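PDB 5DFY: histidine kinase from Synechocystis sp., which probably acts as a sensor histidine kinase that passes phosphate from ATP to a protein histidine, represented here by its phycocyanobilin-binding GAF domain. Local coordinates for residues D60-R63 with H64-C68; R175-Q178 with A179-H183. One frame throughout, in Å; residues are numbered along the deposited sequence.

Interaction 1 (D60-R63 with H64-C68)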
loop_
_atom_site.group_PDB
_atom_site.type_symbol
_atom_site.label_atom_id
_atom_site.label_comp_id
_atom_site.label_asym_id
_atom_site.label_seq_id
_atom_site.Cartn_x
_atom_site.Cartn_y
_atom_site.Cartn_z
ATOM N N ASP A 60 2.284 -16.881 -13.312
ATOM C CA ASP A 60 2.006 -18.307 -13.472
ATOM C C ASP A 60 0.738 -18.702 -12.713
ATOM O O ASP A 60 -0.046 -19.530 -13.180
ATOM C CB ASP A 60 3.168 -19.173 -12.966
ATOM C CG ASP A 60 4.409 -19.110 -13.855
ATOM O OD1 ASP A 60 4.356 -18.597 -15.004
ATOM O OD2 ASP A 60 5.463 -19.610 -13.395
ATOM N N GLU A 61 0.526 -18.106 -11.539
ATOM C CA GLU A 61 -0.676 -18.373 -10.766
ATOM C C GLU A 61 -1.934 -17.940 -11.532
ATOM O O GLU A 61 -2.903 -18.698 -11.611
ATOM C CB GLU A 61 -0.580 -17.671 -9.398
ATOM C CG GLU A 61 -1.843 -17.781 -8.535
ATOM C CD GLU A 61 -1.754 -16.971 -7.232
ATOM O OE1 GLU A 61 -1.194 -15.848 -7.235
ATOM O OE2 GLU A 61 -2.260 -17.466 -6.205
ATOM N N VAL A 62 -1.905 -16.743 -12.114
ATOM C CA VAL A 62 -3.034 -16.260 -12.901
ATOM C C VAL A 62 -3.323 -17.216 -14.051
ATOM O O VAL A 62 -4.469 -17.588 -14.293
ATOM C CB VAL A 62 -2.785 -14.848 -13.437
ATOM C CG1 VAL A 62 -3.888 -14.436 -14.395
ATOM C CG2 VAL A 62 -2.655 -13.874 -12.276
ATOM N N ARG A 63 -2.278 -17.614 -14.767
ATOM C CA ARG A 63 -2.473 -18.408 -15.968
ATOM C C ARG A 63 -3.068 -19.752 -15.569
ATOM O O ARG A 63 -3.948 -20.269 -16.254
ATOM C CB ARG A 63 -1.163 -18.601 -16.733
ATOM C CG ARG A 63 -1.401 -19.308 -18.083
ATOM C CD ARG A 63 -0.247 -19.118 -19.053
ATOM N NE ARG A 63 1.005 -19.719 -18.606
ATOM C CZ ARG A 63 1.331 -21.004 -18.751
ATOM N NH1 ARG A 63 0.482 -21.858 -19.307
ATOM N NH2 ARG A 63 2.514 -21.434 -18.334
ATOM N N HIS A 64 -2.577 -20.278 -14.451
ATOM C CA HIS A 64 -3.065 -21.522 -13.873
ATOM C C HIS A 64 -4.531 -21.402 -13.418
ATOM O O HIS A 64 -5.372 -22.227 -13.788
ATOM C CB HIS A 64 -2.146 -21.916 -12.713
ATOM C CG HIS A 64 -2.471 -23.240 -12.100
ATOM N ND1 HIS A 64 -2.699 -23.399 -10.749
ATOM C CD2 HIS A 64 -2.594 -24.468 -12.651
ATOM C CE1 HIS A 64 -2.960 -24.670 -10.497
ATOM N NE2 HIS A 64 -2.901 -25.340 -11.634
ATOM N N LEU A 65 -4.855 -20.367 -12.651
ATOM C CA LEU A 65 -6.204 -20.242 -12.109
ATOM C C LEU A 65 -7.260 -19.916 -13.137
ATOM O O LEU A 65 -8.389 -20.404 -13.034
ATOM C CB LEU A 65 -6.254 -19.179 -11.013
ATOM C CG LEU A 65 -5.461 -19.514 -9.754
ATOM C CD1 LEU A 65 -5.485 -18.316 -8.802
ATOM C CD2 LEU A 65 -6.025 -20.735 -9.061
ATOM N N LEU A 66 -6.920 -19.065 -14.107
ATOM C CA LEU A 66 -7.868 -18.657 -15.127
ATOM C C LEU A 66 -7.840 -19.532 -16.375
ATOM O O LEU A 66 -8.700 -19.403 -17.220
ATOM C CB LEU A 66 -7.618 -17.215 -15.555
ATOM C CG LEU A 66 -7.876 -16.146 -14.503
ATOM C CD1 LEU A 66 -7.645 -14.763 -15.083
ATOM C CD2 LEU A 66 -9.289 -16.277 -13.950
ATOM N N SER A 67 -6.858 -20.401 -16.489
ATOM C CA SER A 67 -6.722 -21.192 -17.706
ATOM C C SER A 67 -6.749 -20.300 -18.942
ATOM O O SER A 67 -7.406 -20.615 -19.932
ATOM C CB SER A 67 -7.836 -22.236 -17.798
ATOM O OG SER A 67 -7.717 -23.179 -16.757
ATOM N N CYS A 68 -6.055 -19.178 -18.880
ATOM C CA CYS A 68 -5.911 -18.300 -20.030
ATOM C C CYS A 68 -4.610 -18.679 -20.751
ATOM O O CYS A 68 -3.885 -19.568 -20.310
ATOM C CB CYS A 68 -5.926 -16.829 -19.619
ATOM S SG CYS A 68 -4.654 -16.332 -18.443
HETATM O O HOH W 1 -2.332 -21.828 -20.329
#

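Interaction 2 (R175-Q178 with A179-H183)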
loop_
_atom_site.group_PDB
_atom_site.type_symbol
_atom_site.label_atom_id
_atom_site.label_comp_id
_atom_site.label_asym_id
_atom_site.label_seq_id
_atom_site.Cartn_x
_atom_site.Cartn_y
_atom_site.Cartn_z
ATOM N N ARG A 175 -13.757 -15.115 -25.259
ATOM C CA ARG A 175 -13.976 -15.621 -23.929
ATOM C C ARG A 175 -14.892 -14.688 -23.188
ATOM O O ARG A 175 -14.565 -13.512 -23.034
ATOM C CB ARG A 175 -12.659 -15.745 -23.167
ATOM C CG ARG A 175 -12.835 -16.240 -21.765
ATOM C CD ARG A 175 -11.509 -16.591 -21.148
ATOM N NE ARG A 175 -11.709 -17.076 -19.798
ATOM C CZ ARG A 175 -10.808 -17.703 -19.073
ATOM N NH1 ARG A 175 -9.595 -17.924 -19.555
ATOM N NH2 ARG A 175 -11.115 -18.109 -17.853
ATOM N N HIS A 176 -15.994 -15.215 -22.679
ATOM C CA HIS A 176 -16.859 -14.411 -21.826
ATOM C C HIS A 176 -16.320 -14.444 -20.410
ATOM O O HIS A 176 -16.419 -15.466 -19.741
ATOM C CB HIS A 176 -18.292 -14.911 -21.838
ATOM C CG HIS A 176 -19.196 -14.118 -20.944
ATOM N ND1 HIS A 176 -20.096 -14.700 -20.077
ATOM C CD2 HIS A 176 -19.316 -12.780 -20.767
ATOM C CE1 HIS A 176 -20.745 -13.754 -19.418
ATOM N NE2 HIS A 176 -20.287 -12.581 -19.815
ATOM N N TRP A 177 -15.739 -13.326 -19.972
ATOM C CA TRP A 177 -15.165 -13.237 -18.645
ATOM C C TRP A 177 -16.260 -13.136 -17.590
ATOM O O TRP A 177 -17.143 -12.295 -17.709
ATOM C CB TRP A 177 -14.245 -12.032 -18.545
ATOM C CG TRP A 177 -13.118 -12.020 -19.558
ATOM C CD1 TRP A 177 -13.066 -11.299 -20.717
ATOM C CD2 TRP A 177 -11.889 -12.747 -19.484
ATOM N NE1 TRP A 177 -11.874 -11.522 -21.361
ATOM C CE2 TRP A 177 -11.136 -12.409 -20.621
ATOM C CE3 TRP A 177 -11.348 -13.652 -18.562
ATOM C CZ2 TRP A 177 -9.880 -12.946 -20.867
ATOM C CZ3 TRP A 177 -10.106 -14.180 -18.812
ATOM C CH2 TRP A 177 -9.379 -13.817 -19.944
ATOM N N GLN A 178 -16.198 -14.000 -16.580
ATOM C CA GLN A 178 -17.205 -14.032 -15.529
ATOM C C GLN A 178 -16.884 -12.971 -14.488
ATOM O O GLN A 178 -15.728 -12.665 -14.248
ATOM C CB GLN A 178 -17.267 -15.402 -14.863
ATOM C CG GLN A 178 -17.586 -16.580 -15.796
ATOM C CD GLN A 178 -18.866 -16.385 -16.621
ATOM O OE1 GLN A 178 -18.883 -16.635 -17.830
ATOM N NE2 GLN A 178 -19.941 -15.948 -15.966
ATOM N N ALA A 179 -17.923 -12.415 -13.875
ATOM C CA ALA A 179 -17.751 -11.387 -12.855
ATOM C C ALA A 179 -16.794 -11.852 -11.763
ATOM O O ALA A 179 -16.010 -11.064 -11.233
ATOM C CB ALA A 179 -19.095 -11.002 -12.256
ATOM N N ARG A 180 -16.861 -13.137 -11.432
ATOM C CA ARG A 180 -16.000 -13.710 -10.405
ATOM C C ARG A 180 -14.532 -13.634 -10.814
ATOM O O ARG A 180 -13.674 -13.257 -10.015
ATOM C CB ARG A 180 -16.393 -15.162 -10.123
ATOM C CG ARG A 180 -15.346 -15.951 -9.354
ATOM C CD ARG A 180 -15.705 -17.427 -9.290
ATOM N NE ARG A 180 -15.799 -18.025 -10.618
ATOM C CZ ARG A 180 -14.802 -18.664 -11.222
ATOM N NH1 ARG A 180 -13.630 -18.790 -10.617
ATOM N NH2 ARG A 180 -14.978 -19.177 -12.432
ATOM N N GLU A 181 -14.252 -13.996 -12.061
ATOM C CA GLU A 181 -12.881 -13.967 -12.582
ATOM C C GLU A 181 -12.304 -12.556 -12.514
ATOM O O GLU A 181 -11.122 -12.361 -12.183
ATOM C CB GLU A 181 -12.851 -14.499 -14.026
ATOM C CG GLU A 181 -13.124 -15.996 -14.098
ATOM C CD GLU A 181 -13.388 -16.505 -15.505
ATOM O OE1 GLU A 181 -13.982 -15.766 -16.315
ATOM O OE2 GLU A 181 -12.990 -17.653 -15.780
ATOM N N ILE A 182 -13.123 -11.566 -12.862
ATOM C CA ILE A 182 -12.724 -10.165 -12.766
ATOM C C ILE A 182 -12.385 -9.845 -11.318
ATOM O O ILE A 182 -11.356 -9.218 -11.025
ATOM C CB ILE A 182 -13.830 -9.224 -13.289
ATOM C CG1 ILE A 182 -14.112 -9.509 -14.765
ATOM C CG2 ILE A 182 -13.412 -7.788 -13.103
ATOM C CD1 ILE A 182 -15.335 -8.738 -15.295
ATOM N N HIS A 183 -13.251 -10.274 -10.406
ATOM C CA HIS A 183 -13.031 -9.970 -8.988
ATOM C C HIS A 183 -11.763 -10.633 -8.469
ATOM O O HIS A 183 -11.032 -10.057 -7.662
ATOM C CB HIS A 183 -14.217 -10.431 -8.154
ATOM C CG HIS A 183 -15.511 -9.851 -8.613
ATOM N ND1 HIS A 183 -16.726 -10.486 -8.431
ATOM C CD2 HIS A 183 -15.775 -8.708 -9.273
ATOM C CE1 HIS A 183 -17.680 -9.741 -8.955
ATOM N NE2 HIS A 183 -17.131 -8.661 -9.478
HETATM O O HOH W 2 -14.306 -16.986 -18.628
#

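Interaction 1 (D60-R63 with H64-C68)
V62 and L66, one helical turn apart, lie side by side and point the same way, with V62 CG1 3.8 Å from L66 CD1. The valine owes this contact to its first torsion (173°), which sets CG1 anti to the backbone N and on the side of the carbonyl that leads toward L66. E61 and L65 repeat the pairing one residue earlier: the aliphatic stem of the glutamate runs beside the leucine, CG to CD1 3.7 Å, in van der Waals contact. R63 reaches further along the chain. Its CG comes to 3.3 Å from C68 O, and the same carbonyl accepts from water 1 (2.7 Å to the water O), which in turn accepts from R63 NH1 and sits in the plane of the guanidinium, at its edge. Beneath these side chains three i to i+4 backbone bonds fix the spacing: H64 N to D60 O, L65 N to E61 O and L66 N to V62 O, the last 2.9 Å with an N-H...O angle of 165°. Further out, S88 OG bonds both D60 OD1 and R63 NE, so the guanidinium is bonded through two of its nitrogens, NE to the serine and NH1 to the water. V62 packs on L185 and I188 of helix 179-203 and on V71 of strand 70-76, while C68 meets A168 and Q170. S67, with positive phi (51°), is where the chain leaves helical geometry. The arrangement is the C-terminal end of an amphipathic helix, 50-66, turning into the first strand of the GAF-domain sheet.

Interaction 2 (R175-Q178 with A179-H183)
E181 OE1 is gripped by the backbone N of Q178 at 2.8 Å and by water 2 at 2.6 Å. The Q178 bond is almost straight (174°) and arrives on the anti side of the carboxylate, 25° out of its plane. Water 2 also accepts from R175 NE and donates to H176 O, tying the loop to the same oxygen. The other oxygen, E181 OE2, forms a salt bridge with R175 NH2 at 2.8 Å; it lies near the guanidinium plane, at the edge, whereas the nitrogen stands above the carboxylate plane. With CG beside its own backbone N (chi1 -70°) and the chain extended beyond, the glutamate reaches back to the residue before its helix. This side-chain-to-backbone bond at the N-cap residue is joined by I182 N to Q178 O, 3.1 Å, in the first turn. W177 CZ3 lies 3.4 Å above one face of the R175 guanidinium, toward its rim. Replacing E181 by alanine removes both oxygens and would probably leave R175 NH2 without its charged mate, and the Q178 N-H and water 2 without their acceptor. The loop joins the start of helix 179-203 to the sheet: W177 NE1 bonds V127 O, W177 and I182 pack on A126 and L152, and R175 NH1 bonds Q170 OE1.

How the interactions relate
Interactions 1 and 2 lie more than a hundred residues apart in the chain, yet their centres are about 13 Å apart and they touch directly. The join is R175: its NH2, already paired with E181, also lies 2.8 Å from L66 O, a probable hydrogen bond, so one nitrogen links the end of helix 50-66 to the start of helix 179-203. Packing accompanies it, with L66 CD2 3.8 Å from E181 CG and C68 CA 3.7 Å from R175 NH1. Neither contact reaches the bilin: the side chain of V62 is about 11 Å from the bound phycocyanobilin. That of W177 is about 10 Å from the bound phycocyanobilin. Both approach the pocket indirectly, C68 and W177 each having a side chain about 6 Å from that of the chromophore-binding Y169.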